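Local coordinates for synaptic vesicle membrane protein VAT-1 homolog-like (Homo sapiens, PDB 4A27) that is probably an oxidoreductase of the quinone oxidoreductase branch of the zinc-containing alcohol dehydrogenase family, at residues V105-K110 with N282-Q287; M125-A130 with E298-L303; S315-A318 with K323-M326. All coordinates share one frame; numbering follows the deposited sequence.

Contact 1 of 3, residues V105-K110 with N282-Q287; sequences VEFVYK and NLLFKQ
F107 points its side chain at helix 280-285 and meets L284 and F285 there. Its CG stands anti to the carbonyl carbon (chi1 -53°), and from CB the ring runs out toward the helix. One ring side goes to L284: CD1 of F107 is 4.1 Å from L284 CD2. Further out, CE1 of F107 lies 3.7 Å from L284 O, which approaches the ring obliquely, as well as near the same methyl. The other side goes to F285. CD2 of F107 is 3.9 Å from F285 CE1, and CE2 of F107 comes to 3.7 Å from that atom. At the tip, CZ of F107 is shared between L284 O and F285 CD1, each 3.8 Å away. The two rings form a T-shaped pair. The edge of F285 meets the face of F107, with centroids 5.0 Å apart and planes at 70°. The opposite face of F107 is covered by E106 CG, so the ring is held between two neighbours. F91 of strand 87-91 packs against both L284 and F285 and shares a backbone hydrogen bond with F107. N282 ND2 hydrogen-bonds E270 O of the second subunit, while Y109 lies against F91 and helix 290-305.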
ATOM      1  N   VAL A 105     -13.237   3.299 -27.269  1.00 51.17           N
ATOM      2  CA  VAL A 105     -14.330   2.676 -26.560  1.00 50.38           C
ATOM      3  C   VAL A 105     -13.937   2.173 -25.142  1.00 58.48           C
ATOM      4  O   VAL A 105     -14.806   2.045 -24.275  1.00 53.04           O
ATOM      5  CB  VAL A 105     -14.915   1.488 -27.384  1.00 63.97           C
ATOM      6  CG1 VAL A 105     -13.937   0.297 -27.369  1.00 57.00           C
ATOM      7  CG2 VAL A 105     -16.293   1.080 -26.881  1.00 59.53           C
ATOM      8  N   GLU A 106     -12.649   1.903 -24.895  1.00 54.08           N
ATOM      9  CA  GLU A 106     -12.255   1.417 -23.581  1.00 52.64           C
ATOM     10  C   GLU A 106     -12.433   2.481 -22.502  1.00 67.04           C
ATOM     11  O   GLU A 106     -12.475   2.130 -21.334  1.00 50.10           O
ATOM     12  CB  GLU A 106     -10.845   0.790 -23.532  1.00 56.68           C
ATOM     13  CG  GLU A 106      -9.697   1.667 -23.933  1.00 52.45           C
ATOM     14  CD  GLU A 106      -9.394   1.610 -25.423  1.00 69.10           C
ATOM     15  OE1 GLU A 106     -10.284   1.181 -26.219  1.00 62.50           O
ATOM     16  OE2 GLU A 106      -8.270   2.029 -25.792  1.00 63.77           O
ATOM     17  N   PHE A 107     -12.582   3.752 -22.897  1.00 54.61           N
ATOM     18  CA  PHE A 107     -12.797   4.834 -21.949  1.00 53.96           C
ATOM     19  C   PHE A 107     -14.249   5.293 -21.808  1.00 43.05           C
ATOM     20  O   PHE A 107     -14.523   6.355 -21.236  1.00 42.07           O
ATOM     21  CB  PHE A 107     -11.930   6.018 -22.326  1.00 47.44           C
ATOM     22  CG  PHE A 107     -10.505   5.673 -22.482  1.00 52.62           C
ATOM     23  CD1 PHE A 107      -9.806   5.045 -21.447  1.00 50.51           C
ATOM     24  CD2 PHE A 107      -9.850   5.946 -23.679  1.00 53.87           C
ATOM     25  CE1 PHE A 107      -8.462   4.728 -21.591  1.00 55.56           C
ATOM     26  CE2 PHE A 107      -8.520   5.622 -23.851  1.00 55.02           C
ATOM     27  CZ  PHE A 107      -7.815   5.013 -22.820  1.00 55.94           C
ATOM     28  N   VAL A 108     -15.179   4.488 -22.297  1.00 45.84           N
ATOM     29  CA  VAL A 108     -16.579   4.870 -22.313  1.00 44.21           C
ATOM     30  C   VAL A 108     -17.390   3.927 -21.460  1.00 46.00           C
ATOM     31  O   VAL A 108     -17.140   2.726 -21.450  1.00 48.89           O
ATOM     32  CB  VAL A 108     -17.154   4.875 -23.775  1.00 48.88           C
ATOM     33  CG1 VAL A 108     -18.588   5.352 -23.764  1.00 46.87           C
ATOM     34  CG2 VAL A 108     -16.312   5.752 -24.672  1.00 48.22           C
ATOM     35  N   TYR A 109     -18.384   4.460 -20.764  1.00 47.38           N
ATOM     36  CA  TYR A 109     -19.171   3.658 -19.845  1.00 41.00           C
ATOM     37  C   TYR A 109     -20.601   4.060 -19.953  1.00 44.96           C
ATOM     38  O   TYR A 109     -20.930   5.235 -19.918  1.00 43.12           O
ATOM     39  CB  TYR A 109     -18.702   3.825 -18.388  1.00 40.85           C
ATOM     40  CG  TYR A 109     -17.215   3.892 -18.280  1.00 40.71           C
ATOM     41  CD1 TYR A 109     -16.445   2.755 -18.164  1.00 42.95           C
ATOM     42  CD2 TYR A 109     -16.569   5.117 -18.315  1.00 44.11           C
ATOM     43  CE1 TYR A 109     -15.060   2.843 -18.087  1.00 45.77           C
ATOM     44  CE2 TYR A 109     -15.218   5.203 -18.251  1.00 42.38           C
ATOM     45  CZ  TYR A 109     -14.453   4.075 -18.171  1.00 41.00           C
ATOM     46  OH  TYR A 109     -13.067   4.190 -18.070  1.00 44.93           O
ATOM     47  N   LYS A 110     -21.454   3.060 -20.096  1.00 43.93           N
ATOM     48  CA  LYS A 110     -22.880   3.265 -20.176  1.00 45.56           C
ATOM     49  C   LYS A 110     -23.370   3.702 -18.838  1.00 48.71           C
ATOM     50  O   LYS A 110     -22.954   3.161 -17.827  1.00 50.58           O
ATOM     51  CB  LYS A 110     -23.570   1.947 -20.517  1.00 59.15           C
ATOM     52  CG  LYS A 110     -23.255   1.430 -21.895  1.00 64.46           C
ATOM     53  CD  LYS A 110     -24.170   0.269 -22.215  1.00 77.51           C
ATOM     54  CE  LYS A 110     -24.002  -0.223 -23.631  1.00 81.27           C
ATOM     55  NZ  LYS A 110     -24.925  -1.365 -23.898  1.00 73.03           N
ATOM     56  N   ASN A 282      -2.720   9.491 -16.007  1.00 49.84           N
ATOM     57  CA  ASN A 282      -1.565   8.686 -16.415  1.00 53.08           C
ATOM     58  C   ASN A 282      -1.847   7.209 -16.460  1.00 49.24           C
ATOM     59  O   ASN A 282      -1.373   6.526 -17.369  1.00 46.53           O
ATOM     60  CB  ASN A 282      -0.385   8.899 -15.491  1.00 50.78           C
ATOM     61  CG  ASN A 282       0.254  10.237 -15.678  1.00 50.63           C
ATOM     62  OD1 ASN A 282      -0.122  11.007 -16.572  1.00 49.81           O
ATOM     63  ND2 ASN A 282       1.205  10.550 -14.810  1.00 59.23           N
ATOM     64  N   LEU A 283      -2.618   6.723 -15.491  1.00 49.67           N
ATOM     65  CA  LEU A 283      -3.012   5.323 -15.448  1.00 47.15           C
ATOM     66  C   LEU A 283      -3.809   4.965 -16.688  1.00 49.50           C
ATOM     67  O   LEU A 283      -3.611   3.893 -17.262  1.00 50.64           O
ATOM     68  CB  LEU A 283      -3.846   5.030 -14.187  1.00 47.83           C
ATOM     69  CG  LEU A 283      -4.012   3.597 -13.697  1.00 60.15           C
ATOM     70  CD1 LEU A 283      -2.649   2.917 -13.465  1.00 52.55           C
ATOM     71  CD2 LEU A 283      -4.839   3.569 -12.386  1.00 49.67           C
ATOM     72  N   LEU A 284      -4.687   5.886 -17.103  1.00 42.21           N
ATOM     73  CA  LEU A 284      -5.543   5.706 -18.265  1.00 44.56           C
ATOM     74  C   LEU A 284      -4.808   5.787 -19.626  1.00 44.89           C
ATOM     75  O   LEU A 284      -4.913   4.879 -20.441  1.00 45.92           O
ATOM     76  CB  LEU A 284      -6.652   6.741 -18.278  1.00 46.69           C
ATOM     77  CG  LEU A 284      -7.723   6.535 -17.219  1.00 63.46           C
ATOM     78  CD1 LEU A 284      -8.535   7.816 -17.066  1.00 43.73           C
ATOM     79  CD2 LEU A 284      -8.588   5.329 -17.553  1.00 48.99           C
ATOM     80  N   PHE A 285      -4.072   6.868 -19.824  1.00 45.16           N
ATOM     81  CA  PHE A 285      -3.633   7.301 -21.142  1.00 50.00           C
ATOM     82  C   PHE A 285      -2.146   7.058 -21.395  1.00 56.05           C
ATOM     83  O   PHE A 285      -1.733   7.183 -22.527  1.00 67.35           O
ATOM     84  CB  PHE A 285      -3.933   8.797 -21.351  1.00 46.70           C
ATOM     85  CG  PHE A 285      -5.389   9.140 -21.337  1.00 45.45           C
ATOM     86  CD1 PHE A 285      -6.298   8.438 -22.120  1.00 54.30           C
ATOM     87  CD2 PHE A 285      -5.863  10.168 -20.544  1.00 47.83           C
ATOM     88  CE1 PHE A 285      -7.668   8.764 -22.101  1.00 58.42           C
ATOM     89  CE2 PHE A 285      -7.224  10.504 -20.545  1.00 48.00           C
ATOM     90  CZ  PHE A 285      -8.115   9.793 -21.311  1.00 43.45           C
ATOM     91  N   LYS A 286      -1.363   6.753 -20.350  1.00 60.30           N
ATOM     92  CA  LYS A 286       0.073   6.433 -20.483  1.00 65.30           C
ATOM     93  C   LYS A 286       0.435   5.003 -20.072  1.00 64.12           C
ATOM     94  O   LYS A 286       1.357   4.424 -20.644  1.00 60.65           O
ATOM     95  CB  LYS A 286       0.939   7.372 -19.642  1.00 55.29           C
ATOM     96  CG  LYS A 286       0.756   8.814 -19.948  1.00 68.58           C
ATOM     97  CD  LYS A 286       1.807   9.657 -19.241  1.00 80.20           C
ATOM     98  CE  LYS A 286       1.553  11.147 -19.483  1.00 88.75           C
ATOM     99  NZ  LYS A 286       2.501  12.007 -18.738  1.00 69.57           N
ATOM    100  N   GLN A 287      -0.259   4.452 -19.076  1.00 53.17           N
ATOM    101  CA  GLN A 287       0.123   3.176 -18.506  1.00 49.77           C
ATOM    102  C   GLN A 287      -0.798   2.023 -18.885  1.00 51.78           C
ATOM    103  O   GLN A 287      -0.535   0.890 -18.520  1.00 52.71           O
ATOM    104  CB  GLN A 287       0.220   3.304 -16.995  1.00 53.14           C
ATOM    105  CG  GLN A 287       1.385   4.171 -16.554  1.00 51.88           C
ATOM    106  CD  GLN A 287       1.161   4.801 -15.185  1.00 58.58           C
ATOM    107  OE1 GLN A 287       0.271   4.392 -14.447  1.00 45.99           O
ATOM    108  NE2 GLN A 287       1.951   5.833 -14.859  1.00 53.93           N
TER

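Contact 2 of 3, residues M125-A130 with E298-L303; sequences MNFVTA and EKLIGL
The ring of F127 takes L300 CD2 at its edge, near its plane. F123 meets the ring with planes at about 10°, and A158 and I309 also touch this side chain. F127 CB points at helix 290-305, but the ring turns away. It is therefore the root of F127 that carries the contact, with CB 3.7 Å from L300 CD1 and 4.0 Å from L300 CD2.

L300 reaches across with both methyls. Its CG is anti to the carbonyl carbon, and CD1 is anti to CA (chi2 169°), which extends CD1 toward the other helix. There CD1 lies 3.6 Å from F127 C and 3.6 Å from V128 N, so it rests on the peptide joining these two residues. V128 CG2 closes in at 3.8 Å from the same CD1, and the V128 and L300 side chains cross at about a right angle. CD2 of L300 sits 3.9 Å from F127 O. With an alanine in place of L300, the F127-V128 peptide would probably lose its cover, and F127 CB and V128 CG2 their partner. Within helix 124-137, T129 OG1 hydrogen-bonds M125 O one turn back at 2.7 Å. T129 N reaches the same oxygen from the opposite face of its plane.

The contact is buried and apolar, a packing of two helices through one leucine. Helix 124-137 precedes strand 145-148 of the six-stranded parallel sheet and packs on helix 154-163. Helix 290-305 comes after strand 274-278 and helix 280-285 and leads to strand 313-317 of the mixed sheet. The arrangement fits the junction between the Rossmann-type domain and the GroES-like domain of the medium-chain dehydrogenase fold.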
ATOM      1  N   MET A 125     -14.070  10.965 -12.858  1.00 39.07           N
ATOM      2  CA  MET A 125     -12.804  11.405 -12.277  1.00 37.90           C
ATOM      3  C   MET A 125     -12.812  11.249 -10.764  1.00 41.74           C
ATOM      4  O   MET A 125     -11.926  10.586 -10.205  1.00 35.12           O
ATOM      5  CB  MET A 125     -12.472  12.842 -12.666  1.00 37.02           C
ATOM      6  CG  MET A 125     -12.003  13.010 -14.121  1.00 61.48           C
ATOM      7  SD  MET A 125     -10.310  12.421 -14.401  1.00 53.33           S
ATOM      8  CE  MET A 125      -9.442  13.917 -13.874  1.00 43.00           C
ATOM      9  N   ASN A 126     -13.794  11.877 -10.102  1.00 36.36           N
ATOM     10  CA  ASN A 126     -13.789  11.933  -8.653  1.00 31.84           C
ATOM     11  C   ASN A 126     -13.971  10.562  -8.029  1.00 32.20           C
ATOM     12  O   ASN A 126     -13.225  10.201  -7.084  1.00 34.26           O
ATOM     13  CB  ASN A 126     -14.808  12.919  -8.093  1.00 30.64           C
ATOM     14  CG  ASN A 126     -14.485  14.382  -8.421  1.00 37.44           C
ATOM     15  OD1 ASN A 126     -13.380  14.714  -8.812  1.00 39.70           O
ATOM     16  ND2 ASN A 126     -15.462  15.253  -8.253  1.00 36.05           N
ATOM     17  N   PHE A 127     -14.943   9.792  -8.507  1.00 35.59           N
ATOM     18  CA  PHE A 127     -15.246   8.539  -7.846  1.00 32.73           C
ATOM     19  C   PHE A 127     -14.239   7.430  -8.165  1.00 33.10           C
ATOM     20  O   PHE A 127     -13.925   6.617  -7.283  1.00 33.56           O
ATOM     21  CB  PHE A 127     -16.688   8.086  -8.073  1.00 34.26           C
ATOM     22  CG  PHE A 127     -17.673   8.807  -7.191  1.00 34.23           C
ATOM     23  CD1 PHE A 127     -18.105  10.091  -7.519  1.00 35.98           C
ATOM     24  CD2 PHE A 127     -18.127   8.221  -6.010  1.00 36.99           C
ATOM     25  CE1 PHE A 127     -18.976  10.790  -6.670  1.00 35.48           C
ATOM     26  CE2 PHE A 127     -19.012   8.911  -5.157  1.00 35.85           C
ATOM     27  CZ  PHE A 127     -19.433  10.201  -5.507  1.00 41.98           C
ATOM     28  N   VAL A 128     -13.696   7.397  -9.385  1.00 32.85           N
ATOM     29  CA  VAL A 128     -12.683   6.402  -9.687  1.00 33.64           C
ATOM     30  C   VAL A 128     -11.421   6.735  -8.859  1.00 31.71           C
ATOM     31  O   VAL A 128     -10.781   5.856  -8.324  1.00 30.44           O
ATOM     32  CB  VAL A 128     -12.357   6.300 -11.224  1.00 38.81           C
ATOM     33  CG1 VAL A 128     -11.201   5.409 -11.468  1.00 34.67           C
ATOM     34  CG2 VAL A 128     -13.583   5.774 -12.031  1.00 36.32           C
ATOM     35  N   THR A 129     -11.068   8.005  -8.743  1.00 34.16           N
ATOM     36  CA  THR A 129      -9.884   8.368  -7.970  1.00 36.04           C
ATOM     37  C   THR A 129     -10.037   7.884  -6.531  1.00 31.29           C
ATOM     38  O   THR A 129      -9.157   7.256  -5.953  1.00 30.64           O
ATOM     39  CB  THR A 129      -9.668   9.895  -8.028  1.00 34.28           C
ATOM     40  OG1 THR A 129      -9.383  10.255  -9.374  1.00 36.55           O
ATOM     41  CG2 THR A 129      -8.539  10.379  -7.104  1.00 28.87           C
ATOM     42  N   ALA A 130     -11.164   8.217  -5.953  1.00 32.45           N
ATOM     43  CA  ALA A 130     -11.493   7.852  -4.590  1.00 33.49           C
ATOM     44  C   ALA A 130     -11.423   6.352  -4.403  1.00 31.74           C
ATOM     45  O   ALA A 130     -10.812   5.853  -3.473  1.00 32.06           O
ATOM     46  CB  ALA A 130     -12.904   8.369  -4.258  1.00 28.11           C
ATOM     47  N   GLU A 298     -17.535  -0.342 -12.883  1.00 35.41           N
ATOM     48  CA  GLU A 298     -18.645  -1.281 -12.745  1.00 43.64           C
ATOM     49  C   GLU A 298     -19.070  -1.422 -11.301  1.00 36.51           C
ATOM     50  O   GLU A 298     -20.273  -1.368 -10.986  1.00 43.59           O
ATOM     51  CB  GLU A 298     -18.283  -2.653 -13.328  1.00 45.43           C
ATOM     52  CG  GLU A 298     -18.220  -2.664 -14.846  1.00 61.96           C
ATOM     53  CD  GLU A 298     -17.814  -4.043 -15.436  1.00 77.76           C
ATOM     54  OE1 GLU A 298     -17.647  -5.022 -14.672  1.00 69.83           O
ATOM     55  OE2 GLU A 298     -17.668  -4.148 -16.673  1.00 70.56           O
ATOM     56  N   LYS A 299     -18.101  -1.537 -10.398  1.00 43.92           N
ATOM     57  CA  LYS A 299     -18.429  -1.530  -8.981  1.00 41.96           C
ATOM     58  C   LYS A 299     -19.012  -0.155  -8.547  1.00 46.63           C
ATOM     59  O   LYS A 299     -19.978  -0.115  -7.802  1.00 41.14           O
ATOM     60  CB  LYS A 299     -17.204  -1.876  -8.120  1.00 47.02           C
ATOM     61  CG  LYS A 299     -16.626  -3.291  -8.357  1.00 50.75           C
ATOM     62  CD  LYS A 299     -15.281  -3.464  -7.577  1.00 64.79           C
ATOM     63  CE  LYS A 299     -14.323  -4.515  -8.165  1.00 86.19           C
ATOM     64  NZ  LYS A 299     -12.877  -4.065  -8.123  1.00 69.81           N
ATOM     65  N   LEU A 300     -18.432   0.970  -8.979  1.00 40.66           N
ATOM     66  CA  LEU A 300     -19.053   2.299  -8.658  1.00 35.45           C
ATOM     67  C   LEU A 300     -20.533   2.357  -9.124  1.00 39.21           C
ATOM     68  O   LEU A 300     -21.398   2.852  -8.400  1.00 41.87           O
ATOM     69  CB  LEU A 300     -18.264   3.451  -9.246  1.00 34.82           C
ATOM     70  CG  LEU A 300     -16.884   3.672  -8.637  1.00 30.48           C
ATOM     71  CD1 LEU A 300     -16.067   4.648  -9.424  1.00 39.65           C
ATOM     72  CD2 LEU A 300     -17.046   4.208  -7.119  1.00 36.75           C
ATOM     73  N   ILE A 301     -20.838   1.817 -10.308  1.00 41.42           N
ATOM     74  CA  ILE A 301     -22.208   1.892 -10.834  1.00 41.17           C
ATOM     75  C   ILE A 301     -23.151   0.995 -10.023  1.00 48.93           C
ATOM     76  O   ILE A 301     -24.322   1.365  -9.775  1.00 42.38           O
ATOM     77  CB  ILE A 301     -22.273   1.582 -12.345  1.00 46.11           C
ATOM     78  CG1 ILE A 301     -21.746   2.751 -13.174  1.00 54.87           C
ATOM     79  CG2 ILE A 301     -23.721   1.369 -12.813  1.00 49.21           C
ATOM     80  CD1 ILE A 301     -21.626   2.382 -14.670  1.00 53.11           C
ATOM     81  N   GLY A 302     -22.640  -0.167  -9.600  1.00 45.87           N
ATOM     82  CA  GLY A 302     -23.383  -1.057  -8.684  1.00 48.08           C
ATOM     83  C   GLY A 302     -23.751  -0.341  -7.392  1.00 45.63           C
ATOM     84  O   GLY A 302     -24.898  -0.359  -7.005  1.00 45.65           O
ATOM     85  N   LEU A 303     -22.790   0.369  -6.784  1.00 35.23           N
ATOM     86  CA  LEU A 303     -23.054   1.170  -5.597  1.00 40.84           C
ATOM     87  C   LEU A 303     -24.063   2.298  -5.877  1.00 43.83           C
ATOM     88  O   LEU A 303     -24.993   2.509  -5.080  1.00 47.30           O
ATOM     89  CB  LEU A 303     -21.735   1.765  -5.023  1.00 36.71           C
ATOM     90  CG  LEU A 303     -20.769   0.743  -4.416  1.00 44.45           C
ATOM     91  CD1 LEU A 303     -19.454   1.421  -3.966  1.00 36.05           C
ATOM     92  CD2 LEU A 303     -21.419  -0.006  -3.236  1.00 40.39           C
TER

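Contact 3 of 3, residues S315-A318 with K323-M326; sequences SLWA and KEAM
A beta-alpha-beta unit of strand 313-317, helix 322-330 and strand 337-341 contains this contact, where W317 turns one face to A325 CB and E324 C. The methyl of A325 sits over the face of the indole. Its CB is 3.7 Å from the centroid of the five-membered ring and 7° off the ring normal, a CH-pi contact. The nearest ring atom is W317 CD2, 3.7 Å from A325 CB. E324 serves the six-membered end. Its CG is anti to the backbone N (chi1 -170°) and the chain runs on extended, which carries it past the rim. E324 CG and CD are each 3.6 Å from W317 CZ3, and OE1 lies at the ring edge, in plane. The carboxylate plane is turned 68° against the ring. On the strand side, W317 NE1 hydrogen-bonds S315 OG at 2.8 Å. The bond is bent, with the oxygen tilted out of the ring plane, and with the A325 methyl it probably limits how the indole can turn. W317 also packs on L340 of strand 337-341 and R328 of the same helix. Its backbone pairs with I339 and D341 in that parallel strand. M326 packs onto helix 44-51.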
ATOM      1  N   SER A 315     -22.409  23.310  -8.908  1.00 42.53           N
ATOM      2  CA  SER A 315     -22.926  24.357  -9.789  1.00 47.42           C
ATOM      3  C   SER A 315     -22.786  23.971 -11.265  1.00 39.74           C
ATOM      4  O   SER A 315     -21.923  23.201 -11.627  1.00 33.25           O
ATOM      5  CB  SER A 315     -22.174  25.659  -9.526  1.00 39.89           C
ATOM      6  OG  SER A 315     -20.784  25.405  -9.592  1.00 50.33           O
ATOM      7  N   LEU A 316     -23.666  24.522 -12.081  1.00 43.73           N
ATOM      8  CA  LEU A 316     -23.699  24.322 -13.519  1.00 36.84           C
ATOM      9  C   LEU A 316     -23.357  25.625 -14.191  1.00 36.44           C
ATOM     10  O   LEU A 316     -23.865  26.654 -13.795  1.00 36.36           O
ATOM     11  CB  LEU A 316     -25.112  23.927 -13.917  1.00 40.05           C
ATOM     12  CG  LEU A 316     -25.652  22.649 -13.279  1.00 50.72           C
ATOM     13  CD1 LEU A 316     -27.141  22.481 -13.707  1.00 49.35           C
ATOM     14  CD2 LEU A 316     -24.857  21.424 -13.619  1.00 40.93           C
ATOM     15  N   TRP A 317     -22.522  25.561 -15.219  1.00 37.51           N
ATOM     16  CA  TRP A 317     -22.055  26.704 -15.934  1.00 36.40           C
ATOM     17  C   TRP A 317     -22.250  26.573 -17.429  1.00 42.07           C
ATOM     18  O   TRP A 317     -22.037  25.493 -18.006  1.00 37.60           O
ATOM     19  CB  TRP A 317     -20.553  26.853 -15.646  1.00 45.80           C
ATOM     20  CG  TRP A 317     -20.272  26.946 -14.211  1.00 43.59           C
ATOM     21  CD1 TRP A 317     -20.176  25.900 -13.323  1.00 51.69           C
ATOM     22  CD2 TRP A 317     -20.153  28.135 -13.446  1.00 42.10           C
ATOM     23  NE1 TRP A 317     -19.966  26.379 -12.062  1.00 49.62           N
ATOM     24  CE2 TRP A 317     -19.951  27.749 -12.105  1.00 42.66           C
ATOM     25  CE3 TRP A 317     -20.199  29.495 -13.757  1.00 43.96           C
ATOM     26  CZ2 TRP A 317     -19.765  28.682 -11.078  1.00 46.33           C
ATOM     27  CZ3 TRP A 317     -20.021  30.421 -12.749  1.00 41.63           C
ATOM     28  CH2 TRP A 317     -19.776  30.010 -11.419  1.00 44.55           C
ATOM     29  N   ALA A 318     -22.571  27.703 -18.069  1.00 40.76           N
ATOM     30  CA  ALA A 318     -22.630  27.784 -19.535  1.00 51.01           C
ATOM     31  C   ALA A 318     -21.221  27.623 -20.111  1.00 53.20           C
ATOM     32  O   ALA A 318     -20.238  27.874 -19.418  1.00 42.82           O
ATOM     33  CB  ALA A 318     -23.215  29.177 -19.979  1.00 40.65           C
ATOM     34  N   LYS A 323     -14.435  30.644 -17.558  1.00 57.55           N
ATOM     35  CA  LYS A 323     -13.495  31.477 -16.792  1.00 51.85           C
ATOM     36  C   LYS A 323     -13.981  31.626 -15.365  1.00 51.06           C
ATOM     37  O   LYS A 323     -13.232  31.436 -14.405  1.00 48.00           O
ATOM     38  CB  LYS A 323     -13.340  32.871 -17.433  1.00 62.47           C
ATOM     39  CG  LYS A 323     -12.581  32.896 -18.761  1.00 70.80           C
ATOM     40  CD  LYS A 323     -12.382  34.344 -19.294  1.00 63.26           C
ATOM     41  N   GLU A 324     -15.253  31.959 -15.204  1.00 51.80           N
ATOM     42  CA  GLU A 324     -15.804  32.154 -13.852  1.00 49.12           C
ATOM     43  C   GLU A 324     -15.816  30.845 -13.026  1.00 48.90           C
ATOM     44  O   GLU A 324     -15.576  30.867 -11.822  1.00 51.07           O
ATOM     45  CB  GLU A 324     -17.204  32.755 -13.923  1.00 59.64           C
ATOM     46  CG  GLU A 324     -17.754  33.201 -12.580  1.00 73.22           C
ATOM     47  CD  GLU A 324     -19.151  33.863 -12.642  1.00 90.63           C
ATOM     48  OE1 GLU A 324     -19.642  34.246 -13.750  1.00 66.05           O
ATOM     49  OE2 GLU A 324     -19.751  33.982 -11.544  1.00 73.22           O
ATOM     50  N   ALA A 325     -16.073  29.711 -13.673  1.00 38.23           N
ATOM     51  CA  ALA A 325     -16.032  28.452 -12.961  1.00 42.22           C
ATOM     52  C   ALA A 325     -14.600  28.138 -12.486  1.00 45.23           C
ATOM     53  O   ALA A 325     -14.404  27.683 -11.359  1.00 42.44           O
ATOM     54  CB  ALA A 325     -16.552  27.352 -13.828  1.00 33.90           C
ATOM     55  N   MET A 326     -13.620  28.319 -13.369  1.00 42.83           N
ATOM     56  CA  MET A 326     -12.219  28.103 -13.008  1.00 50.90           C
ATOM     57  C   MET A 326     -11.784  28.955 -11.854  1.00 49.53           C
ATOM     58  O   MET A 326     -11.059  28.496 -10.961  1.00 54.87           O
ATOM     59  CB  MET A 326     -11.303  28.391 -14.185  1.00 47.69           C
ATOM     60  CG  MET A 326     -11.189  27.196 -15.096  1.00 70.59           C
ATOM     61  SD  MET A 326      -9.895  27.442 -16.290  1.00 77.96           S
ATOM     62  CE  MET A 326      -9.508  25.760 -16.725  1.00 79.96           C
TER

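In the fold
Contacts 1 and 2 are neighbours, with centres about 14 Å apart. They touch where K110 O meets I301 CD1 at 3.5 Å. Their second segments lie on successive helices, 280-285 and 290-305, and their segments alternate along the chain. Contact 3 stands apart and closes within a short piece of chain. Its centre is about 24 Å from that of contact 2, on the opposite side of the chain's centre, and about 26 Å from that of contact 1. Its nearest atoms are about 11 Å from contact 2 and about 16 Å from contact 1. Contacts 1 and 3 still reach the same mixed sheet, and helix 290-305 of contact 2 leads into strand 313-317 of contact 3.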